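Local coordinates for protein Exo-arabinanase (Penicillium chrysogenum, PDB 3A72) that probably acts from the chain ends of alpha-1,5-L-arabinan as a glycoside hydrolase, and holds arabinobiose in its pocket, at residues 116-121 / 129-134; 237-242 / 252-257; 267-272 / 315-320. All blocks are in the same frame, centred on the assembly; numbering follows the deposited sequence.

In the fold
Six four-stranded antiparallel sheets make up the chain, consistent with the six-bladed beta-propeller of sialidase-like proteins. Interactions 1 and 2 each join the last two strands of a blade, and both centres lie about 17 Å from the chain centre, on opposite sides of it. Interaction 3 lies deeper, about 7 Å from that centre, and packs the innermost strands of two neighbouring blades together without beta pairing. Interaction 1 is mostly buried, interaction 2 only partly. Backbone hydrogen bonds hold both, with arginine-tyrosine bonds added in interaction 2; interaction 3 packs side chains on side chains and backbone, with one direct hydrogen bond. Interactions 2 and 3 touch where L237 CD2 lies 3.7 Å from P268 CB.

Interaction 1: residues 116-121 / 129-134; sequences IVLYAS and DFVSHI
The beta hairpin of strands 114-121 and 129-137, the outer half of one propeller blade, carries a classic beta bulge where V131 and S132 together stand opposite the single residue L118. The carbonyl oxygen of L118 accepts two donors there: V131 N at 2.8 Å, in the carbonyl plane, and S132 N at 3.3 Å, a weak bond. Beyond the bulge A120 and D129 exchange two backbone bonds, and a water donates to both A120 O and D129 OD2.

Y119 and F130 meet on the face they share with V117 and H133. The CG of Y119 stands beside its own backbone N (chi1 -82°), which lays the ring over F130 so that F130 CA is 3.8 Å from the ring centroid, a CH-pi contact. The F130 ring turns its edge to the same tyrosine, T-shaped, with planes at 68°. The Y119 hydroxyl bonds to T73 OG1. On the reverse face A120 CB meets V131 CG2 at 3.6 Å, and I134 CD1 reaches I116 CG2 and L118 CB.

One firm and one weak bond on L118 O let the extra residue in without breaking the pairing, with aromatic contacts on one face of the hairpin and aliphatic ones on the other.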
loop_
_atom_site.group_PDB
_atom_site.type_symbol
_atom_site.label_atom_id
_atom_site.label_comp_id
_atom_site.label_asym_id
_atom_site.label_seq_id
_atom_site.Cartn_x
_atom_site.Cartn_y
_atom_site.Cartn_z
ATOM N N ILE A 116 -5.831 5.682 12.183
ATOM C CA ILE A 116 -6.172 4.775 11.079
ATOM C C ILE A 116 -7.577 4.290 11.328
ATOM O O ILE A 116 -7.833 3.569 12.324
ATOM C CB ILE A 116 -5.175 3.623 10.953
ATOM C CG1 ILE A 116 -3.781 4.134 10.661
ATOM C CG2 ILE A 116 -5.657 2.653 9.892
ATOM C CD1 ILE A 116 -2.702 3.066 10.781
ATOM N N VAL A 117 -8.474 4.691 10.443
ATOM C CA VAL A 117 -9.910 4.395 10.504
ATOM C C VAL A 117 -10.292 3.489 9.334
ATOM O O VAL A 117 -9.614 3.441 8.306
ATOM C CB VAL A 117 -10.723 5.677 10.526
ATOM C CG1 VAL A 117 -10.479 6.453 11.824
ATOM C CG2 VAL A 117 -10.529 6.543 9.292
ATOM N N LEU A 118 -11.391 2.782 9.522
ATOM C CA LEU A 118 -11.934 1.820 8.587
ATOM C C LEU A 118 -13.354 2.227 8.180
ATOM O O LEU A 118 -14.216 2.366 9.050
ATOM C CB LEU A 118 -11.934 0.386 9.187
ATOM C CG LEU A 118 -12.293 -0.714 8.212
ATOM C CD1 LEU A 118 -11.237 -0.914 7.181
ATOM C CD2 LEU A 118 -12.575 -1.993 8.995
ATOM N N TYR A 119 -13.570 2.381 6.880
ATOM C CA TYR A 119 -14.842 2.652 6.234
ATOM C C TYR A 119 -15.206 1.458 5.350
ATOM O O TYR A 119 -14.363 0.744 4.821
ATOM C CB TYR A 119 -14.747 3.940 5.360
ATOM C CG TYR A 119 -14.925 5.179 6.213
ATOM C CD1 TYR A 119 -16.117 5.862 6.221
ATOM C CD2 TYR A 119 -13.918 5.661 7.044
ATOM C CE1 TYR A 119 -16.310 6.985 6.992
ATOM C CE2 TYR A 119 -14.089 6.757 7.858
ATOM C CZ TYR A 119 -15.291 7.428 7.832
ATOM O OH TYR A 119 -15.437 8.505 8.696
ATOM N N ALA A 120 -16.520 1.250 5.163
ATOM C CA ALA A 120 -17.020 0.155 4.336
ATOM C C ALA A 120 -18.084 0.664 3.382
ATOM O O ALA A 120 -18.909 1.545 3.704
ATOM C CB ALA A 120 -17.606 -0.936 5.185
ATOM N N SER A 121 -18.110 0.049 2.212
ATOM C CA SER A 121 -19.110 0.251 1.204
ATOM C C SER A 121 -19.717 -1.084 0.794
ATOM O O SER A 121 -18.972 -2.060 0.542
ATOM C CB SER A 121 -18.475 0.883 -0.059
ATOM O OG SER A 121 -19.405 0.914 -1.135
ATOM N N ASP A 129 -19.709 4.028 4.891
ATOM C CA ASP A 129 -20.037 4.216 6.288
ATOM C C ASP A 129 -18.802 3.903 7.147
ATOM O O ASP A 129 -18.056 2.964 6.889
ATOM C CB ASP A 129 -21.148 3.285 6.754
ATOM C CG ASP A 129 -22.468 3.786 6.215
ATOM O OD1 ASP A 129 -23.033 4.768 6.773
ATOM O OD2 ASP A 129 -22.904 3.198 5.205
ATOM N N PHE A 130 -18.639 4.687 8.196
ATOM C CA PHE A 130 -17.583 4.427 9.200
ATOM C C PHE A 130 -17.867 3.099 9.897
ATOM O O PHE A 130 -19.004 2.862 10.300
ATOM C CB PHE A 130 -17.533 5.574 10.204
ATOM C CG PHE A 130 -16.628 5.301 11.398
ATOM C CD1 PHE A 130 -15.283 5.356 11.284
ATOM C CD2 PHE A 130 -17.171 4.992 12.623
ATOM C CE1 PHE A 130 -14.478 5.064 12.348
ATOM C CE2 PHE A 130 -16.366 4.707 13.706
ATOM C CZ PHE A 130 -14.996 4.745 13.579
ATOM N N VAL A 131 -16.828 2.301 10.097
ATOM C CA VAL A 131 -16.923 1.049 10.837
ATOM C C VAL A 131 -16.193 1.097 12.151
ATOM O O VAL A 131 -16.810 0.802 13.205
ATOM C CB VAL A 131 -16.429 -0.157 9.977
ATOM C CG1 VAL A 131 -16.618 -1.421 10.777
ATOM C CG2 VAL A 131 -17.160 -0.249 8.647
ATOM N N SER A 132 -14.896 1.431 12.171
ATOM C CA SER A 132 -14.158 1.425 13.419
ATOM C C SER A 132 -12.851 2.216 13.268
ATOM O O SER A 132 -12.355 2.442 12.169
ATOM C CB SER A 132 -13.879 0.015 13.864
ATOM O OG SER A 132 -13.064 -0.584 12.926
ATOM N N HIS A 133 -12.308 2.563 14.438
ATOM C CA HIS A 133 -10.905 2.936 14.519
ATOM C C HIS A 133 -10.079 1.662 14.613
ATOM O O HIS A 133 -10.430 0.753 15.359
ATOM C CB HIS A 133 -10.622 3.706 15.793
ATOM C CG HIS A 133 -11.358 4.995 15.892
ATOM N ND1 HIS A 133 -12.623 5.288 16.427
ATOM C CD2 HIS A 133 -10.897 6.147 15.439
ATOM C CE1 HIS A 133 -12.860 6.603 16.273
ATOM N NE2 HIS A 133 -11.813 7.156 15.662
ATOM N N ILE A 134 -8.972 1.609 13.875
ATOM C CA ILE A 134 -8.013 0.485 14.004
ATOM C C ILE A 134 -6.957 0.831 15.037
ATOM O O ILE A 134 -6.742 0.086 15.993
ATOM C CB ILE A 134 -7.398 0.165 12.610
ATOM C CG1 ILE A 134 -8.477 -0.038 11.545
ATOM C CG2 ILE A 134 -6.481 -1.032 12.754
ATOM C CD1 ILE A 134 -8.017 -0.529 10.198
HETATM O O HOH W 1 -21.719 1.138 3.911
#

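Interaction 2: residues 237-242 / 252-257; sequences LYYRLS and PGQRLV
Strand 237-242 and the short strand 254-255 run antiparallel, with Y239 and Q254 as a hydrogen-bonded pair (Y239 N to Q254 O 2.9 Å, Q254 N to Y239 O 2.8 Å) and Y238 and R255 as the adjoining non-hydrogen-bonded pair. A further backbone bond, nearly straight at 171°, runs from L256 N to L237 O.

Y238 and R255 touch along much of their length. R255 CB sits over the face of the phenol ring, 3.9 Å from its centroid, in a CH-pi contact. Beyond it the arginine chain bends at CG-CD (chi3 -70°), which brings the guanidinium back to the hydroxyl: NE donates to Y238 OH at 3.1 Å, and NH2 adds a weak bond to the same oxygen. The guanidinium stands steeply to the ring, at 69°, so it addresses the hydroxyl rather than stacking. On the other face, Y239 and Q254 lie side by side and point the same way; the amide comes close with OE1 3.4 Å from Y239 CE1. Q254 NE2 is 3.3 Å from Y239 OH, but the angle is too poor for a hydrogen bond, and the hydroxyl bonds G299 O and W303 NE1. At the edge of that ring L256 CB packs on CE2 of Y239 at 3.8 Å. Water bridges add to the pairing, one donating to L237 O and L256 O, another joining L241 N to P252 O.

Strand 254-255 is outermost in its blade, and strand 237-242 is bonded on its other side to strand 218-225. R255 has a cation-pi partner in F228, and Y238 meets Y224 edge-to-face. L237 and L256 both pack on V284 of strand 281-285 in the following blade.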
loop_
_atom_site.group_PDB
_atom_site.type_symbol
_atom_site.label_atom_id
_atom_site.label_comp_id
_atom_site.label_asym_id
_atom_site.label_seq_id
_atom_site.Cartn_x
_atom_site.Cartn_y
_atom_site.Cartn_z
ATOM N N LEU A 237 15.091 -2.287 0.241
ATOM C CA LEU A 237 13.959 -3.195 0.364
ATOM C C LEU A 237 14.409 -4.523 0.971
ATOM O O LEU A 237 15.428 -5.119 0.585
ATOM C CB LEU A 237 13.296 -3.458 -0.992
ATOM C CG LEU A 237 12.775 -2.201 -1.681
ATOM C CD1 LEU A 237 11.920 -2.640 -2.875
ATOM C CD2 LEU A 237 12.035 -1.267 -0.752
ATOM N N TYR A 238 13.601 -4.997 1.924
ATOM C CA TYR A 238 13.756 -6.286 2.602
ATOM C C TYR A 238 12.443 -7.015 2.547
ATOM O O TYR A 238 11.373 -6.413 2.434
ATOM C CB TYR A 238 14.149 -6.094 4.098
ATOM C CG TYR A 238 15.622 -5.945 4.350
ATOM C CD1 TYR A 238 16.360 -4.883 3.861
ATOM C CD2 TYR A 238 16.290 -6.899 5.102
ATOM C CE1 TYR A 238 17.712 -4.799 4.119
ATOM C CE2 TYR A 238 17.670 -6.823 5.380
ATOM C CZ TYR A 238 18.373 -5.767 4.874
ATOM O OH TYR A 238 19.713 -5.621 5.112
ATOM N N TYR A 239 12.498 -8.353 2.666
ATOM C CA TYR A 239 11.292 -9.130 2.817
ATOM C C TYR A 239 11.503 -10.229 3.835
ATOM O O TYR A 239 12.604 -10.649 4.176
ATOM C CB TYR A 239 10.835 -9.687 1.513
ATOM C CG TYR A 239 11.772 -10.438 0.590
ATOM C CD1 TYR A 239 11.900 -11.824 0.652
ATOM C CD2 TYR A 239 12.486 -9.758 -0.363
ATOM C CE1 TYR A 239 12.747 -12.507 -0.219
ATOM C CE2 TYR A 239 13.288 -10.446 -1.254
ATOM C CZ TYR A 239 13.423 -11.798 -1.191
ATOM O OH TYR A 239 14.206 -12.424 -2.149
ATOM N N ARG A 240 10.357 -10.678 4.343
ATOM C CA ARG A 240 10.238 -11.835 5.236
ATOM C C ARG A 240 9.216 -12.769 4.622
ATOM O O ARG A 240 8.251 -12.360 3.999
ATOM C CB ARG A 240 9.828 -11.393 6.625
ATOM C CG ARG A 240 10.949 -10.703 7.365
ATOM C CD ARG A 240 10.524 -10.058 8.640
ATOM N NE ARG A 240 11.601 -9.287 9.266
ATOM C CZ ARG A 240 11.883 -9.256 10.551
ATOM N NH1 ARG A 240 11.217 -9.950 11.456
ATOM N NH2 ARG A 240 12.848 -8.439 10.956
ATOM N N LEU A 241 9.461 -14.077 4.831
ATOM C CA LEU A 241 8.598 -15.123 4.326
ATOM C C LEU A 241 8.043 -15.938 5.471
ATOM O O LEU A 241 8.829 -16.426 6.322
ATOM C CB LEU A 241 9.417 -16.012 3.375
ATOM C CG LEU A 241 9.729 -15.295 2.037
ATOM C CD1 LEU A 241 11.024 -15.710 1.431
ATOM C CD2 LEU A 241 8.518 -15.471 1.095
ATOM N N SER A 242 6.733 -16.124 5.491
ATOM C CA SER A 242 6.060 -16.897 6.543
ATOM C C SER A 242 4.831 -17.530 5.985
ATOM O O SER A 242 4.120 -16.869 5.209
ATOM C CB SER A 242 5.648 -16.007 7.693
ATOM O OG SER A 242 5.011 -16.760 8.684
ATOM N N PRO A 252 13.499 -14.281 9.648
ATOM C CA PRO A 252 14.638 -13.355 9.468
ATOM C C PRO A 252 14.405 -12.526 8.228
ATOM O O PRO A 252 13.882 -12.967 7.218
ATOM C CB PRO A 252 15.835 -14.270 9.308
ATOM C CG PRO A 252 15.241 -15.521 8.783
ATOM C CD PRO A 252 13.899 -15.702 9.447
ATOM N N GLY A 253 14.852 -11.269 8.287
ATOM C CA GLY A 253 14.777 -10.422 7.130
ATOM C C GLY A 253 15.775 -10.800 6.060
ATOM O O GLY A 253 16.941 -11.101 6.370
ATOM N N GLN A 254 15.365 -10.652 4.832
ATOM C CA GLN A 254 16.180 -10.951 3.652
ATOM C C GLN A 254 16.260 -9.710 2.769
ATOM O O GLN A 254 15.224 -9.155 2.351
ATOM C CB GLN A 254 15.533 -12.088 2.874
ATOM C CG GLN A 254 16.344 -12.554 1.683
ATOM C CD GLN A 254 15.789 -13.768 0.953
ATOM O OE1 GLN A 254 14.943 -14.515 1.487
ATOM N NE2 GLN A 254 16.328 -13.991 -0.198
ATOM N N ARG A 255 17.448 -9.217 2.491
ATOM C CA ARG A 255 17.624 -8.051 1.615
ATOM C C ARG A 255 17.317 -8.497 0.189
ATOM O O ARG A 255 17.811 -9.516 -0.303
ATOM C CB ARG A 255 19.034 -7.505 1.724
ATOM C CG ARG A 255 19.263 -6.275 0.884
ATOM C CD ARG A 255 20.643 -5.679 1.021
ATOM N NE ARG A 255 20.883 -5.057 2.315
ATOM C CZ ARG A 255 21.200 -3.813 2.584
ATOM N NH1 ARG A 255 21.376 -2.869 1.622
ATOM N NH2 ARG A 255 21.384 -3.421 3.847
ATOM N N LEU A 256 16.520 -7.701 -0.518
ATOM C CA LEU A 256 16.230 -7.977 -1.931
ATOM C C LEU A 256 17.467 -7.622 -2.745
ATOM O O LEU A 256 17.895 -6.460 -2.740
ATOM C CB LEU A 256 14.966 -7.209 -2.340
ATOM C CG LEU A 256 14.361 -7.520 -3.685
ATOM C CD1 LEU A 256 12.921 -7.064 -3.719
ATOM C CD2 LEU A 256 15.133 -6.888 -4.864
ATOM N N VAL A 257 18.031 -8.593 -3.481
ATOM C CA VAL A 257 19.212 -8.394 -4.284
ATOM C C VAL A 257 18.837 -8.544 -5.757
ATOM O O VAL A 257 18.161 -9.535 -6.130
ATOM C CB VAL A 257 20.320 -9.381 -3.900
ATOM C CG1 VAL A 257 21.546 -9.192 -4.811
ATOM C CG2 VAL A 257 20.663 -9.196 -2.391
HETATM O O HOH W 2 17.034 -4.175 -1.465
HETATM O O HOH W 3 17.086 -11.421 -3.292
HETATM O O HOH W 4 12.340 -14.544 5.679
#

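Interaction 3: residues 267-272 / 315-320; sequences SPYAVW and TRALRV
Y269 reaches from strand 269-273 across to strand 317-320, and its ring lies along the backbone of residues 316-318. Its CB starts 3.3 Å from R316 O. CG comes next, 3.8 Å from L318 N. The ring then splits: on the CD1 side A317 CA stands over the face, 4.3 Å from the ring centroid, a CH-pi contact, while CD2 lies over L318 N. Further out CE1 has a loose contact with A317 CB, and CE2 comes to 3.3 Å from L318 O. CZ, beside the tip, stays farther from that same oxygen.

Two residues on, V271 continues the packing: CG1, beside its backbone N (chi1 -66°), lies against L318 O and CB, and CG2 meets V320 CG2 at 3.7 Å. At the inner end T315 N donates to S267 OG at 2.9 Å. One water there bridges S267 O and R316 O; another joins P268 O and T315 OG1, which also bonds R27.

The strands are nearly parallel (6°), but their axes lie 6.4 Å apart, so they pack as the inner strands of adjacent blades rather than as one sheet. Outward the contact is mainly apolar, through V271, L318 and V320, whereas its polar, hydrated end lies toward the bound arabinofuranose, about 7 Å from the S267 side chain.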
loop_
_atom_site.group_PDB
_atom_site.type_symbol
_atom_site.label_atom_id
_atom_site.label_comp_id
_atom_site.label_asym_id
_atom_site.label_seq_id
_atom_site.Cartn_x
_atom_site.Cartn_y
_atom_site.Cartn_z
ATOM N N SER A 267 9.606 2.533 0.082
ATOM C CA SER A 267 8.211 2.391 -0.263
ATOM C C SER A 267 7.897 1.290 -1.261
ATOM O O SER A 267 7.475 1.567 -2.389
ATOM C CB SER A 267 7.650 3.724 -0.749
ATOM O OG SER A 267 8.146 4.122 -2.011
ATOM N N PRO A 268 8.046 0.049 -0.855
ATOM C CA PRO A 268 7.833 -1.062 -1.799
ATOM C C PRO A 268 6.371 -1.361 -2.039
ATOM O O PRO A 268 5.480 -1.070 -1.235
ATOM C CB PRO A 268 8.465 -2.250 -1.053
ATOM C CG PRO A 268 8.201 -1.933 0.409
ATOM C CD PRO A 268 8.418 -0.445 0.495
ATOM N N TYR A 269 6.126 -2.064 -3.142
ATOM C CA TYR A 269 4.854 -2.718 -3.387
ATOM C C TYR A 269 5.179 -4.078 -4.001
ATOM O O TYR A 269 6.101 -4.176 -4.810
ATOM C CB TYR A 269 3.927 -1.863 -4.289
ATOM C CG TYR A 269 2.460 -2.127 -3.945
ATOM C CD1 TYR A 269 1.791 -1.254 -3.091
ATOM C CD2 TYR A 269 1.758 -3.241 -4.403
ATOM C CE1 TYR A 269 0.482 -1.467 -2.740
ATOM C CE2 TYR A 269 0.462 -3.467 -4.022
ATOM C CZ TYR A 269 -0.177 -2.580 -3.200
ATOM O OH TYR A 269 -1.484 -2.760 -2.783
ATOM N N ALA A 270 4.438 -5.115 -3.651
ATOM C CA ALA A 270 4.666 -6.464 -4.188
ATOM C C ALA A 270 3.323 -7.094 -4.570
ATOM O O ALA A 270 2.341 -6.951 -3.832
ATOM C CB ALA A 270 5.324 -7.360 -3.175
ATOM N N VAL A 271 3.332 -7.835 -5.654
ATOM C CA VAL A 271 2.205 -8.612 -6.157
ATOM C C VAL A 271 2.755 -9.939 -6.721
ATOM O O VAL A 271 3.955 -10.086 -6.895
ATOM C CB VAL A 271 1.405 -7.843 -7.238
ATOM C CG1 VAL A 271 0.742 -6.641 -6.629
ATOM C CG2 VAL A 271 2.273 -7.490 -8.434
ATOM N N TRP A 272 1.844 -10.836 -7.017
ATOM C CA TRP A 272 2.172 -12.122 -7.620
ATOM C C TRP A 272 1.187 -12.417 -8.757
ATOM O O TRP A 272 0.006 -12.219 -8.609
ATOM C CB TRP A 272 2.178 -13.243 -6.559
ATOM C CG TRP A 272 2.424 -14.597 -7.178
ATOM C CD1 TRP A 272 3.599 -15.189 -7.412
ATOM C CD2 TRP A 272 1.425 -15.511 -7.655
ATOM N NE1 TRP A 272 3.441 -16.417 -8.008
ATOM C CE2 TRP A 272 2.092 -16.639 -8.167
ATOM C CE3 TRP A 272 0.028 -15.483 -7.689
ATOM C CZ2 TRP A 272 1.437 -17.728 -8.713
ATOM C CZ3 TRP A 272 -0.652 -16.563 -8.236
ATOM C CH2 TRP A 272 0.052 -17.654 -8.722
ATOM N N THR A 315 5.672 5.101 -3.159
ATOM C CA THR A 315 4.798 3.951 -2.944
ATOM C C THR A 315 3.921 3.608 -4.160
ATOM O O THR A 315 2.744 3.292 -4.069
ATOM C CB THR A 315 4.014 4.100 -1.612
ATOM O OG1 THR A 315 3.492 2.785 -1.257
ATOM C CG2 THR A 315 2.897 5.080 -1.586
ATOM N N ARG A 316 4.571 3.642 -5.330
ATOM C CA ARG A 316 3.925 3.269 -6.578
ATOM C C ARG A 316 3.258 1.922 -6.418
ATOM O O ARG A 316 3.861 0.976 -5.912
ATOM C CB ARG A 316 4.966 3.292 -7.705
ATOM C CG ARG A 316 4.389 3.112 -9.089
ATOM C CD ARG A 316 5.432 3.281 -10.174
ATOM N NE ARG A 316 6.395 2.186 -10.105
ATOM C CZ ARG A 316 7.338 1.974 -11.007
ATOM N NH1 ARG A 316 7.424 2.722 -12.102
ATOM N NH2 ARG A 316 8.218 0.974 -10.854
ATOM N N ALA A 317 1.994 1.842 -6.842
ATOM C CA ALA A 317 1.130 0.702 -6.544
ATOM C C ALA A 317 1.035 -0.217 -7.731
ATOM O O ALA A 317 0.919 0.196 -8.888
ATOM C CB ALA A 317 -0.251 1.178 -6.136
ATOM N N LEU A 318 1.082 -1.529 -7.475
ATOM C CA LEU A 318 0.987 -2.568 -8.485
ATOM C C LEU A 318 -0.289 -3.377 -8.257
ATOM O O LEU A 318 -0.705 -3.612 -7.113
ATOM C CB LEU A 318 2.164 -3.537 -8.389
ATOM C CG LEU A 318 3.561 -2.938 -8.494
ATOM C CD1 LEU A 318 4.611 -4.022 -8.352
ATOM C CD2 LEU A 318 3.717 -2.185 -9.805
ATOM N N ARG A 319 -0.855 -3.915 -9.333
ATOM C CA ARG A 319 -1.969 -4.852 -9.219
ATOM C C ARG A 319 -1.950 -5.799 -10.425
ATOM O O ARG A 319 -1.949 -5.364 -11.564
ATOM C CB ARG A 319 -3.295 -4.170 -9.100
ATOM C CG ARG A 319 -4.429 -5.148 -8.888
ATOM C CD ARG A 319 -5.718 -4.509 -8.408
ATOM N NE ARG A 319 -5.541 -3.957 -7.068
ATOM C CZ ARG A 319 -5.499 -4.686 -5.938
ATOM N NH1 ARG A 319 -5.662 -5.980 -5.958
ATOM N NH2 ARG A 319 -5.288 -4.058 -4.816
ATOM N N VAL A 320 -1.988 -7.092 -10.135
ATOM C CA VAL A 320 -2.176 -8.102 -11.170
ATOM C C VAL A 320 -3.688 -8.218 -11.390
ATOM O O VAL A 320 -4.425 -8.655 -10.464
ATOM C CB VAL A 320 -1.567 -9.439 -10.772
ATOM C CG1 VAL A 320 -1.894 -10.513 -11.823
ATOM C CG2 VAL A 320 -0.041 -9.303 -10.610
HETATM O O HOH W 5 6.603 1.079 -5.197
HETATM O O HOH W 6 5.060 1.204 0.269
#